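Local structure of Orf c02003 protein (2Q00) at residues A[83-88]-A[105-110]; A[15-20]-A[27-32]; A[4-9]-A[34-39]. The protein is of unknown function but belongs to the archaeal PaREP1 family and folds as a compact single chain built mostly of helices. All blocks are in the same frame, centred on the assembly; numbering follows the deposited sequence.

Interaction 1. Residues A[83-88]-A[105-110]; sequences WKSAWT and KKLKED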
loop_
_atom_site.group_PDB
_atom_site.type_symbol
_atom_site.label_atom_id
_atom_site.label_comp_id
_atom_site.label_asym_id
_atom_site.label_seq_id
_atom_site.Cartn_x
_atom_site.Cartn_y
_atom_site.Cartn_z
ATOM N N TRP A 83 -1.738 5.960 -3.014
ATOM C CA TRP A 83 -1.146 4.882 -3.786
ATOM C C TRP A 83 0.157 5.304 -4.487
ATOM O O TRP A 83 1.119 4.529 -4.534
ATOM C CB TRP A 83 -2.141 4.348 -4.825
ATOM C CG TRP A 83 -1.511 3.308 -5.686
ATOM C CD1 TRP A 83 -1.179 3.422 -7.006
ATOM C CD2 TRP A 83 -1.028 2.022 -5.258
ATOM N NE1 TRP A 83 -0.512 2.289 -7.423
ATOM C CE2 TRP A 83 -0.408 1.416 -6.371
ATOM C CE3 TRP A 83 -1.059 1.328 -4.041
ATOM C CZ2 TRP A 83 0.177 0.144 -6.304
ATOM C CZ3 TRP A 83 -0.478 0.064 -3.971
ATOM C CH2 TRP A 83 0.132 -0.512 -5.099
ATOM N N LYS A 84 0.196 6.523 -5.032
ATOM C CA LYS A 84 1.405 6.995 -5.716
ATOM C C LYS A 84 2.611 6.898 -4.786
ATOM O O LYS A 84 3.669 6.397 -5.182
ATOM C CB LYS A 84 1.231 8.439 -6.197
ATOM C CG LYS A 84 0.181 8.606 -7.299
ATOM C CD LYS A 84 0.159 10.040 -7.849
ATOM C CE LYS A 84 -0.923 10.236 -8.918
ATOM N NZ LYS A 84 -2.317 10.086 -8.387
ATOM N N SER A 85 2.441 7.373 -3.550
ATOM C CA SER A 85 3.501 7.316 -2.538
ATOM C C SER A 85 4.000 5.877 -2.367
ATOM O O SER A 85 5.211 5.621 -2.239
ATOM C CB SER A 85 2.981 7.801 -1.192
ATOM O OG SER A 85 2.483 9.111 -1.292
ATOM N N ALA A 86 3.056 4.940 -2.345
ATOM C CA ALA A 86 3.406 3.541 -2.198
ATOM C C ALA A 86 4.290 3.157 -3.390
ATOM O O ALA A 86 5.336 2.512 -3.227
ATOM C CB ALA A 86 2.118 2.665 -2.161
ATOM N N TRP A 87 3.872 3.570 -4.586
ATOM C CA TRP A 87 4.617 3.262 -5.803
ATOM C C TRP A 87 6.024 3.839 -5.715
ATOM O O TRP A 87 6.997 3.160 -6.044
ATOM C CB TRP A 87 3.867 3.820 -7.028
ATOM C CG TRP A 87 4.466 3.437 -8.361
ATOM C CD1 TRP A 87 5.049 4.279 -9.277
ATOM C CD2 TRP A 87 4.590 2.115 -8.904
ATOM N NE1 TRP A 87 5.533 3.558 -10.347
ATOM C CE2 TRP A 87 5.267 2.229 -10.145
ATOM C CE3 TRP A 87 4.202 0.846 -8.464
ATOM C CZ2 TRP A 87 5.561 1.118 -10.944
ATOM C CZ3 TRP A 87 4.498 -0.257 -9.259
ATOM C CH2 TRP A 87 5.173 -0.114 -10.483
ATOM N N THR A 88 6.128 5.083 -5.247
ATOM C CA THR A 88 7.430 5.755 -5.114
ATOM C C THR A 88 8.337 4.966 -4.192
ATOM O O THR A 88 9.534 4.795 -4.457
ATOM C CB THR A 88 7.313 7.154 -4.506
ATOM O OG1 THR A 88 6.434 7.960 -5.300
ATOM C CG2 THR A 88 8.690 7.799 -4.433
ATOM N N LYS A 105 9.999 8.115 5.641
ATOM C CA LYS A 105 9.014 8.375 6.678
ATOM C C LYS A 105 7.833 9.139 6.102
ATOM O O LYS A 105 6.678 8.787 6.335
ATOM C CB LYS A 105 9.639 9.169 7.828
ATOM C CG LYS A 105 10.694 8.390 8.583
ATOM C CD LYS A 105 11.049 9.049 9.902
ATOM C CE LYS A 105 11.946 8.139 10.730
ATOM N NZ LYS A 105 12.274 8.735 12.052
ATOM N N LYS A 106 8.137 10.171 5.327
ATOM C CA LYS A 106 7.131 11.017 4.705
ATOM C C LYS A 106 6.165 10.229 3.816
ATOM O O LYS A 106 4.952 10.433 3.873
ATOM C CB LYS A 106 7.842 12.092 3.880
ATOM C CG LYS A 106 6.979 13.287 3.503
ATOM C CD LYS A 106 7.795 14.331 2.702
ATOM C CE LYS A 106 8.964 14.900 3.511
ATOM N NZ LYS A 106 9.836 15.777 2.671
ATOM N N LEU A 107 6.713 9.344 2.985
ATOM C CA LEU A 107 5.898 8.529 2.087
ATOM C C LEU A 107 5.168 7.432 2.866
ATOM O O LEU A 107 3.965 7.246 2.692
ATOM C CB LEU A 107 6.770 7.895 0.986
ATOM C CG LEU A 107 7.487 8.819 -0.022
ATOM C CD1 LEU A 107 8.586 8.051 -0.740
ATOM C CD2 LEU A 107 6.503 9.386 -1.033
ATOM N N LYS A 108 5.890 6.719 3.730
ATOM C CA LYS A 108 5.295 5.639 4.524
ATOM C C LYS A 108 4.054 6.138 5.267
ATOM O O LYS A 108 3.111 5.382 5.502
ATOM C CB LYS A 108 6.319 5.079 5.533
ATOM C CG LYS A 108 5.893 5.195 7.006
ATOM C CD LYS A 108 7.027 5.746 7.841
ATOM C CE LYS A 108 6.823 5.505 9.339
ATOM N NZ LYS A 108 5.607 6.154 9.913
ATOM N N GLU A 109 4.051 7.419 5.624
ATOM C CA GLU A 109 2.906 7.985 6.334
ATOM C C GLU A 109 1.645 7.938 5.465
ATOM O O GLU A 109 0.538 7.802 5.979
ATOM C CB GLU A 109 3.210 9.422 6.768
ATOM C CG GLU A 109 2.288 9.957 7.861
ATOM C CD GLU A 109 2.189 9.034 9.088
ATOM O OE1 GLU A 109 3.236 8.559 9.617
ATOM O OE2 GLU A 109 1.045 8.795 9.528
ATOM N N ASP A 110 1.809 8.050 4.152
ATOM C CA ASP A 110 0.660 7.986 3.247
ATOM C C ASP A 110 0.156 6.528 3.179
ATOM O O ASP A 110 -1.040 6.266 2.935
ATOM C CB ASP A 110 1.043 8.479 1.838
ATOM C CG ASP A 110 1.261 9.996 1.767
ATOM O OD1 ASP A 110 0.595 10.760 2.505
ATOM O OD2 ASP A 110 2.098 10.431 0.943
#

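Interaction 2. Residues A[15-20]-A[27-32]; sequences EEFLSK and CEKYYK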
loop_
_atom_site.group_PDB
_atom_site.type_symbol
_atom_site.label_atom_id
_atom_site.label_comp_id
_atom_site.label_asym_id
_atom_site.label_seq_id
_atom_site.Cartn_x
_atom_site.Cartn_y
_atom_site.Cartn_z
ATOM N N GLU A 15 7.772 -1.019 9.702
ATOM C CA GLU A 15 8.136 -0.195 10.848
ATOM C C GLU A 15 9.377 -0.760 11.557
ATOM O O GLU A 15 10.283 -0.013 11.925
ATOM C CB GLU A 15 6.972 -0.139 11.836
ATOM C CG GLU A 15 5.713 0.525 11.317
ATOM C CD GLU A 15 5.768 2.041 11.419
ATOM O OE1 GLU A 15 6.387 2.691 10.544
ATOM O OE2 GLU A 15 5.195 2.588 12.386
ATOM N N GLU A 16 9.418 -2.078 11.745
ATOM C CA GLU A 16 10.554 -2.715 12.412
ATOM C C GLU A 16 11.862 -2.456 11.670
ATOM O O GLU A 16 12.856 -2.047 12.273
ATOM C CB GLU A 16 10.341 -4.231 12.531
ATOM C CG GLU A 16 9.347 -4.656 13.609
ATOM C CD GLU A 16 9.257 -6.179 13.777
ATOM O OE1 GLU A 16 8.618 -6.627 14.759
ATOM O OE2 GLU A 16 9.819 -6.926 12.930
ATOM N N PHE A 17 11.856 -2.718 10.365
ATOM C CA PHE A 17 13.023 -2.511 9.515
ATOM C C PHE A 17 13.495 -1.066 9.551
ATOM O O PHE A 17 14.700 -0.798 9.586
ATOM C CB PHE A 17 12.693 -2.891 8.073
ATOM C CG PHE A 17 12.690 -4.363 7.824
ATOM C CD1 PHE A 17 13.831 -5.121 8.075
ATOM C CD2 PHE A 17 11.557 -4.990 7.309
ATOM C CE1 PHE A 17 13.853 -6.487 7.818
ATOM C CE2 PHE A 17 11.558 -6.358 7.042
ATOM C CZ PHE A 17 12.711 -7.113 7.294
ATOM N N LEU A 18 12.537 -0.143 9.534
ATOM C CA LEU A 18 12.840 1.286 9.570
ATOM C C LEU A 18 13.617 1.577 10.861
ATOM O O LEU A 18 14.685 2.192 10.835
ATOM C CB LEU A 18 11.537 2.090 9.550
ATOM C CG LEU A 18 11.554 3.523 9.005
ATOM C CD1 LEU A 18 10.231 4.224 9.363
ATOM C CD2 LEU A 18 12.739 4.294 9.583
ATOM N N SER A 19 13.069 1.102 11.980
ATOM C CA SER A 19 13.674 1.291 13.296
ATOM C C SER A 19 15.093 0.772 13.383
ATOM O O SER A 19 15.889 1.283 14.160
ATOM C CB SER A 19 12.836 0.607 14.378
ATOM O OG SER A 19 11.602 1.280 14.576
ATOM N N LYS A 20 15.406 -0.249 12.597
ATOM C CA LYS A 20 16.746 -0.819 12.610
ATOM C C LYS A 20 17.595 -0.249 11.479
ATOM O O LYS A 20 18.702 -0.727 11.227
ATOM C CB LYS A 20 16.676 -2.345 12.487
ATOM C CG LYS A 20 15.913 -3.027 13.615
ATOM C CD LYS A 20 15.690 -4.504 13.310
ATOM C CE LYS A 20 14.798 -5.166 14.348
ATOM N NZ LYS A 20 15.433 -5.184 15.699
ATOM N N CYS A 27 10.907 -0.089 2.903
ATOM C CA CYS A 27 10.196 0.423 1.726
ATOM C C CYS A 27 9.357 -0.660 1.060
ATOM O O CYS A 27 8.180 -0.458 0.755
ATOM C CB CYS A 27 11.186 0.982 0.689
ATOM S SG CYS A 27 12.014 2.507 1.188
ATOM N N GLU A 28 9.970 -1.812 0.827
ATOM C CA GLU A 28 9.270 -2.911 0.185
ATOM C C GLU A 28 8.092 -3.417 1.018
ATOM O O GLU A 28 7.048 -3.772 0.467
ATOM C CB GLU A 28 10.247 -4.052 -0.121
ATOM C CG GLU A 28 9.651 -5.146 -1.014
ATOM C CD GLU A 28 8.725 -4.598 -2.110
ATOM O OE1 GLU A 28 9.115 -3.654 -2.835
ATOM O OE2 GLU A 28 7.596 -5.118 -2.244
ATOM N N LYS A 29 8.247 -3.439 2.341
ATOM C CA LYS A 29 7.168 -3.907 3.204
ATOM C C LYS A 29 6.050 -2.890 3.245
ATOM O O LYS A 29 4.866 -3.258 3.299
ATOM C CB LYS A 29 7.676 -4.193 4.618
ATOM C CG LYS A 29 8.036 -5.656 4.854
ATOM C CD LYS A 29 9.374 -6.042 4.269
ATOM C CE LYS A 29 9.346 -7.457 3.693
ATOM N NZ LYS A 29 8.595 -8.431 4.535
ATOM N N TYR A 30 6.422 -1.610 3.222
ATOM C CA TYR A 30 5.431 -0.543 3.220
ATOM C C TYR A 30 4.635 -0.646 1.932
ATOM O O TYR A 30 3.426 -0.436 1.923
ATOM C CB TYR A 30 6.097 0.828 3.291
ATOM C CG TYR A 30 6.554 1.241 4.673
ATOM C CD1 TYR A 30 5.637 1.383 5.712
ATOM C CD2 TYR A 30 7.905 1.506 4.937
ATOM C CE1 TYR A 30 6.045 1.776 6.982
ATOM C CE2 TYR A 30 8.330 1.908 6.206
ATOM C CZ TYR A 30 7.388 2.043 7.232
ATOM O OH TYR A 30 7.766 2.448 8.495
ATOM N N TYR A 31 5.319 -0.958 0.836
ATOM C CA TYR A 31 4.630 -1.080 -0.438
ATOM C C TYR A 31 3.686 -2.284 -0.398
ATOM O O TYR A 31 2.537 -2.193 -0.812
ATOM C CB TYR A 31 5.627 -1.235 -1.583
ATOM C CG TYR A 31 4.950 -1.389 -2.927
ATOM C CD1 TYR A 31 4.171 -0.356 -3.460
ATOM C CD2 TYR A 31 5.071 -2.573 -3.660
ATOM C CE1 TYR A 31 3.532 -0.500 -4.681
ATOM C CE2 TYR A 31 4.434 -2.725 -4.884
ATOM C CZ TYR A 31 3.663 -1.683 -5.386
ATOM O OH TYR A 31 2.996 -1.832 -6.570
ATOM N N LYS A 32 4.179 -3.416 0.094
ATOM C CA LYS A 32 3.351 -4.613 0.202
ATOM C C LYS A 32 2.145 -4.320 1.087
ATOM O O LYS A 32 1.054 -4.813 0.828
ATOM C CB LYS A 32 4.156 -5.781 0.773
ATOM C CG LYS A 32 5.106 -6.405 -0.230
ATOM C CD LYS A 32 5.851 -7.587 0.364
ATOM C CE LYS A 32 6.735 -8.288 -0.672
ATOM N NZ LYS A 32 7.371 -9.507 -0.057
#

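Interaction 3. Residues A[4-9]-A[34-39]; sequences STSAEV and AEEAIK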
loop_
_atom_site.group_PDB
_atom_site.type_symbol
_atom_site.label_atom_id
_atom_site.label_comp_id
_atom_site.label_asym_id
_atom_site.label_seq_id
_atom_site.Cartn_x
_atom_site.Cartn_y
_atom_site.Cartn_z
ATOM N N SER A 4 -5.321 -9.062 13.042
ATOM C CA SER A 4 -4.662 -8.188 12.084
ATOM C C SER A 4 -4.847 -8.597 10.626
ATOM O O SER A 4 -4.941 -9.773 10.283
ATOM C CB SER A 4 -3.171 -8.086 12.412
ATOM O OG SER A 4 -2.988 -7.649 13.753
ATOM N N THR A 5 -4.913 -7.595 9.766
ATOM C CA THR A 5 -5.072 -7.820 8.344
ATOM C C THR A 5 -3.675 -8.009 7.796
ATOM O O THR A 5 -2.695 -7.710 8.481
ATOM C CB THR A 5 -5.720 -6.599 7.683
ATOM O OG1 THR A 5 -4.927 -5.433 7.948
ATOM C CG2 THR A 5 -7.118 -6.377 8.250
ATOM N N SER A 6 -3.564 -8.530 6.584
ATOM C CA SER A 6 -2.246 -8.693 5.983
ATOM C C SER A 6 -1.617 -7.297 5.810
ATOM O O SER A 6 -0.405 -7.122 5.927
ATOM C CB SER A 6 -2.380 -9.373 4.626
ATOM O OG SER A 6 -3.283 -8.662 3.800
ATOM N N ALA A 7 -2.463 -6.306 5.547
ATOM C CA ALA A 7 -2.008 -4.924 5.367
ATOM C C ALA A 7 -1.312 -4.432 6.640
ATOM O O ALA A 7 -0.177 -3.938 6.591
ATOM C CB ALA A 7 -3.189 -4.028 5.037
ATOM N N GLU A 8 -1.992 -4.592 7.775
ATOM C CA GLU A 8 -1.454 -4.175 9.068
ATOM C C GLU A 8 -0.148 -4.860 9.425
ATOM O O GLU A 8 0.742 -4.248 10.028
ATOM C CB GLU A 8 -2.480 -4.427 10.165
ATOM C CG GLU A 8 -3.695 -3.536 10.059
ATOM C CD GLU A 8 -4.832 -3.962 10.974
ATOM O OE1 GLU A 8 -5.447 -5.021 10.705
ATOM O OE2 GLU A 8 -5.109 -3.237 11.958
ATOM N N VAL A 9 -0.024 -6.124 9.041
ATOM C CA VAL A 9 1.180 -6.894 9.337
ATOM C C VAL A 9 2.394 -6.412 8.546
ATOM O O VAL A 9 3.493 -6.282 9.097
ATOM C CB VAL A 9 0.970 -8.393 9.064
ATOM C CG1 VAL A 9 2.253 -9.139 9.323
ATOM C CG2 VAL A 9 -0.130 -8.929 9.959
ATOM N N ALA A 34 0.700 -1.537 1.273
ATOM C CA ALA A 34 -0.187 -0.754 0.411
ATOM C C ALA A 34 -0.932 -1.641 -0.574
ATOM O O ALA A 34 -2.130 -1.459 -0.803
ATOM C CB ALA A 34 0.607 0.303 -0.343
ATOM N N GLU A 35 -0.229 -2.607 -1.152
ATOM C CA GLU A 35 -0.876 -3.487 -2.102
ATOM C C GLU A 35 -2.051 -4.213 -1.441
ATOM O O GLU A 35 -3.154 -4.272 -2.000
ATOM C CB GLU A 35 0.119 -4.494 -2.653
ATOM C CG GLU A 35 -0.519 -5.446 -3.653
ATOM C CD GLU A 35 0.478 -6.389 -4.299
ATOM O OE1 GLU A 35 1.553 -5.914 -4.738
ATOM O OE2 GLU A 35 0.175 -7.602 -4.376
ATOM N N GLU A 36 -1.816 -4.734 -0.235
ATOM C CA GLU A 36 -2.843 -5.451 0.512
ATOM C C GLU A 36 -4.012 -4.550 0.875
ATOM O O GLU A 36 -5.164 -4.992 0.899
ATOM C CB GLU A 36 -2.253 -6.056 1.785
ATOM C CG GLU A 36 -1.150 -7.064 1.524
ATOM C CD GLU A 36 -1.641 -8.249 0.726
ATOM O OE1 GLU A 36 -2.616 -8.890 1.170
ATOM O OE2 GLU A 36 -1.053 -8.537 -0.342
ATOM N N ALA A 37 -3.719 -3.290 1.164
ATOM C CA ALA A 37 -4.767 -2.344 1.521
ATOM C C ALA A 37 -5.715 -2.172 0.345
ATOM O O ALA A 37 -6.934 -2.108 0.518
ATOM C CB ALA A 37 -4.158 -1.008 1.900
ATOM N N ILE A 38 -5.144 -2.098 -0.854
ATOM C CA ILE A 38 -5.934 -1.945 -2.072
ATOM C C ILE A 38 -6.799 -3.190 -2.327
ATOM O O ILE A 38 -8.000 -3.075 -2.608
ATOM C CB ILE A 38 -5.028 -1.728 -3.302
ATOM C CG1 ILE A 38 -4.223 -0.425 -3.150
ATOM C CG2 ILE A 38 -5.882 -1.712 -4.556
ATOM C CD1 ILE A 38 -5.076 0.856 -3.130
ATOM N N LYS A 39 -6.186 -4.371 -2.239
ATOM C CA LYS A 39 -6.932 -5.605 -2.445
ATOM C C LYS A 39 -8.111 -5.642 -1.472
ATOM O O LYS A 39 -9.251 -5.885 -1.866
ATOM C CB LYS A 39 -6.039 -6.827 -2.221
ATOM C CG LYS A 39 -4.929 -6.985 -3.241
ATOM C CD LYS A 39 -4.091 -8.221 -2.981
ATOM C CE LYS A 39 -2.922 -8.304 -3.946
ATOM N NZ LYS A 39 -2.051 -9.463 -3.614
#

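Interaction 1. Residues A[83-88]-A[105-110]
Ser85 and Asp110 make the polar part of the contact. The serine OG donates to Asp110 OD2 at 2.6 Å, meeting that oxygen on its anti side and 28° out of the carboxylate plane. With CB directed at the facing helix, Ser85 OG (chi1 -58°) and Asp110 CG each lie beside their own backbone N, anti to the carbonyl carbon, and these first torsions place the hydroxyl within bonding distance of Asp110 OD2. Ser85 is buried, and this bond gives its hydroxyl an acceptor there; the methylenes follow, Ser85 CB lying 3.7 Å from Asp110 CB. The two segments belong to consecutive long helices, 79-95 and 101-122, joined by a short connection. Their axes come within 8.3 Å at 135° between N-to-C directions, a steeply inclined antiparallel hairpin at which a serine can sit close to the facing backbone: Ser85 and Leu107 form the nearest CA pair. The apolar part is a leucine split between two residues one turn apart. Leu107 CD2 rests 3.9 Å from Ser85 CB, while the other branch, CD1, touches Thr88 CG2 at 3.7 Å, the threonine and leucine side chains crossing at about a right angle. A bond inside helix 79-95 fixes which branch of Thr88 is offered. Its OG1 turns back to Lys84 O at 3.2 Å, from above the carbonyl plane, and that oxygen also takes the backbone N-H of Thr88. With the hydroxyl so engaged, the methyl CG2 is left facing Leu107. On other sides of these helices, Trp83 and Ala86 pack against helix 23-45, and Lys108, whose CB points away from segment 83-88, pairs with Glu109 OE1 and touches Leu18 of helix 6-19.

Interaction 2. Residues A[15-20]-A[27-32]
Glu15 OE1 receives the hydroxyl of Tyr30, OH to OE1 being a very short 2.5 Å, and it also has a long, weak ion pair with Lys108 of helix 101-122. The oxygen lies in the plane of the tyrosine ring, at its edge, while the carboxylate itself is turned 71° against that ring, so the two flat groups do not stack. Glu15 has its CB pointing away from the other helix; a bend in its chain (chi2 -82°) brings the carboxylate round to the phenol. The end of the Tyr30 side chain comes nearer to the other helix than its CB direction suggests, across segment axes 9.2 Å apart. Leu18, one turn after Glu15, closes on the same ring end: its CD1 lies 3.2 Å from Tyr30 OH and 4.2 Å from Tyr30 CZ, near the ring plane, and the two side chains cross at about a right angle. A phenylalanine in place of Tyr30 would probably leave Glu15 without its hydroxyl donor and open a gap beside Leu18 CD1. These segments are the facing turns of an antiparallel helical hairpin made by helices 6-19 and 23-45, whose segments 15-19 and 27-32 run at 161°, with a tight turn between the arms. At the surface, Lys29, bent along its chain, sets its CD 3.5 Å from Phe17 CE2, approaching the ring obliquely, the closest atom being this methylene and not the ammonium; Lys29 NZ has a long, weak ion pair with Glu13. The ring of Tyr11 meets that of Tyr30. With a phenol donor and, more weakly, the Lys108 ammonium nearby, the negative charge of Glu15 is likely to be partly balanced.

Interaction 3. Residues A[4-9]-A[34-39]
Ser6 and Glu36 face each other with the serine hydroxyl held in the crook of a folded glutamate. Glu36 is bent at its second torsion, so its chain curls around Ser6 OG: that oxygen is 3.5 Å from Glu36 CD, with CB and CG equally near, and donates to Glu36 OE1 at 2.7 Å. The donor arrives on the anti side of OE1, only 17° out of the carboxylate plane. Ser6 OG gets there by standing between its backbone N and carbonyl carbon (chi1 55°), the crowded position. The other carboxylate oxygen, OE2, looks along its own helix to Lys39 NZ in a longer ion pair, while Lys39 NZ is bonded at 3.0 Å to Glu35 OE2, a network of two acids and one lysine. Ser6 lies in the first turn of helix 6-19, which opens with a capping box. Thr5 is the N-cap: its OG1 accepts from Glu8 N at 3.1 Å with an N-H...O angle of 165°, and in return Glu8 OE1 takes both Thr5 N and Thr5 OG1, each at 2.8 Å. This start is laid against the middle of helix 23-45, the other arm of the N-terminal helical hairpin in a bundle consistent with the KNTase_C clan. Alanine lets the two backbones close up: Ala7 and Glu36 form the nearest CA pair, with Ala7 CA 3.8 Å from Glu36 CB. The Ala7 methyl rests against Glu36 CB and the backbone N of Ala37, whose CB is 4.5 Å from Ala7 CB. Ala37 also meets Leu114, and Thr5 meets Val119 and Leu122, all of helix 101-122; Lys39 also makes a cation-pi contact with Trp60.

Overall arrangement
Interactions 2 and 3 both join helix 6-19 to helix 23-45, with centres about 13 Å apart: interaction 2 lies near the turn of this hairpin, interaction 3 at the start of its first arm. Along the chain, interaction 2 falls within the span that interaction 3 brackets, and both close before interaction 1 pairs helix 79-95 with helix 101-122. Interaction 1 is centred about 12 Å from interaction 2 and 14 Å from interaction 3, on the other side of the chain's centre from the latter. The two hairpins meet directly, Trp83 and Ala86 packing on Tyr31, Ala34 and Ile38, and Lys108 on Tyr30, so the four long helices form one bundle.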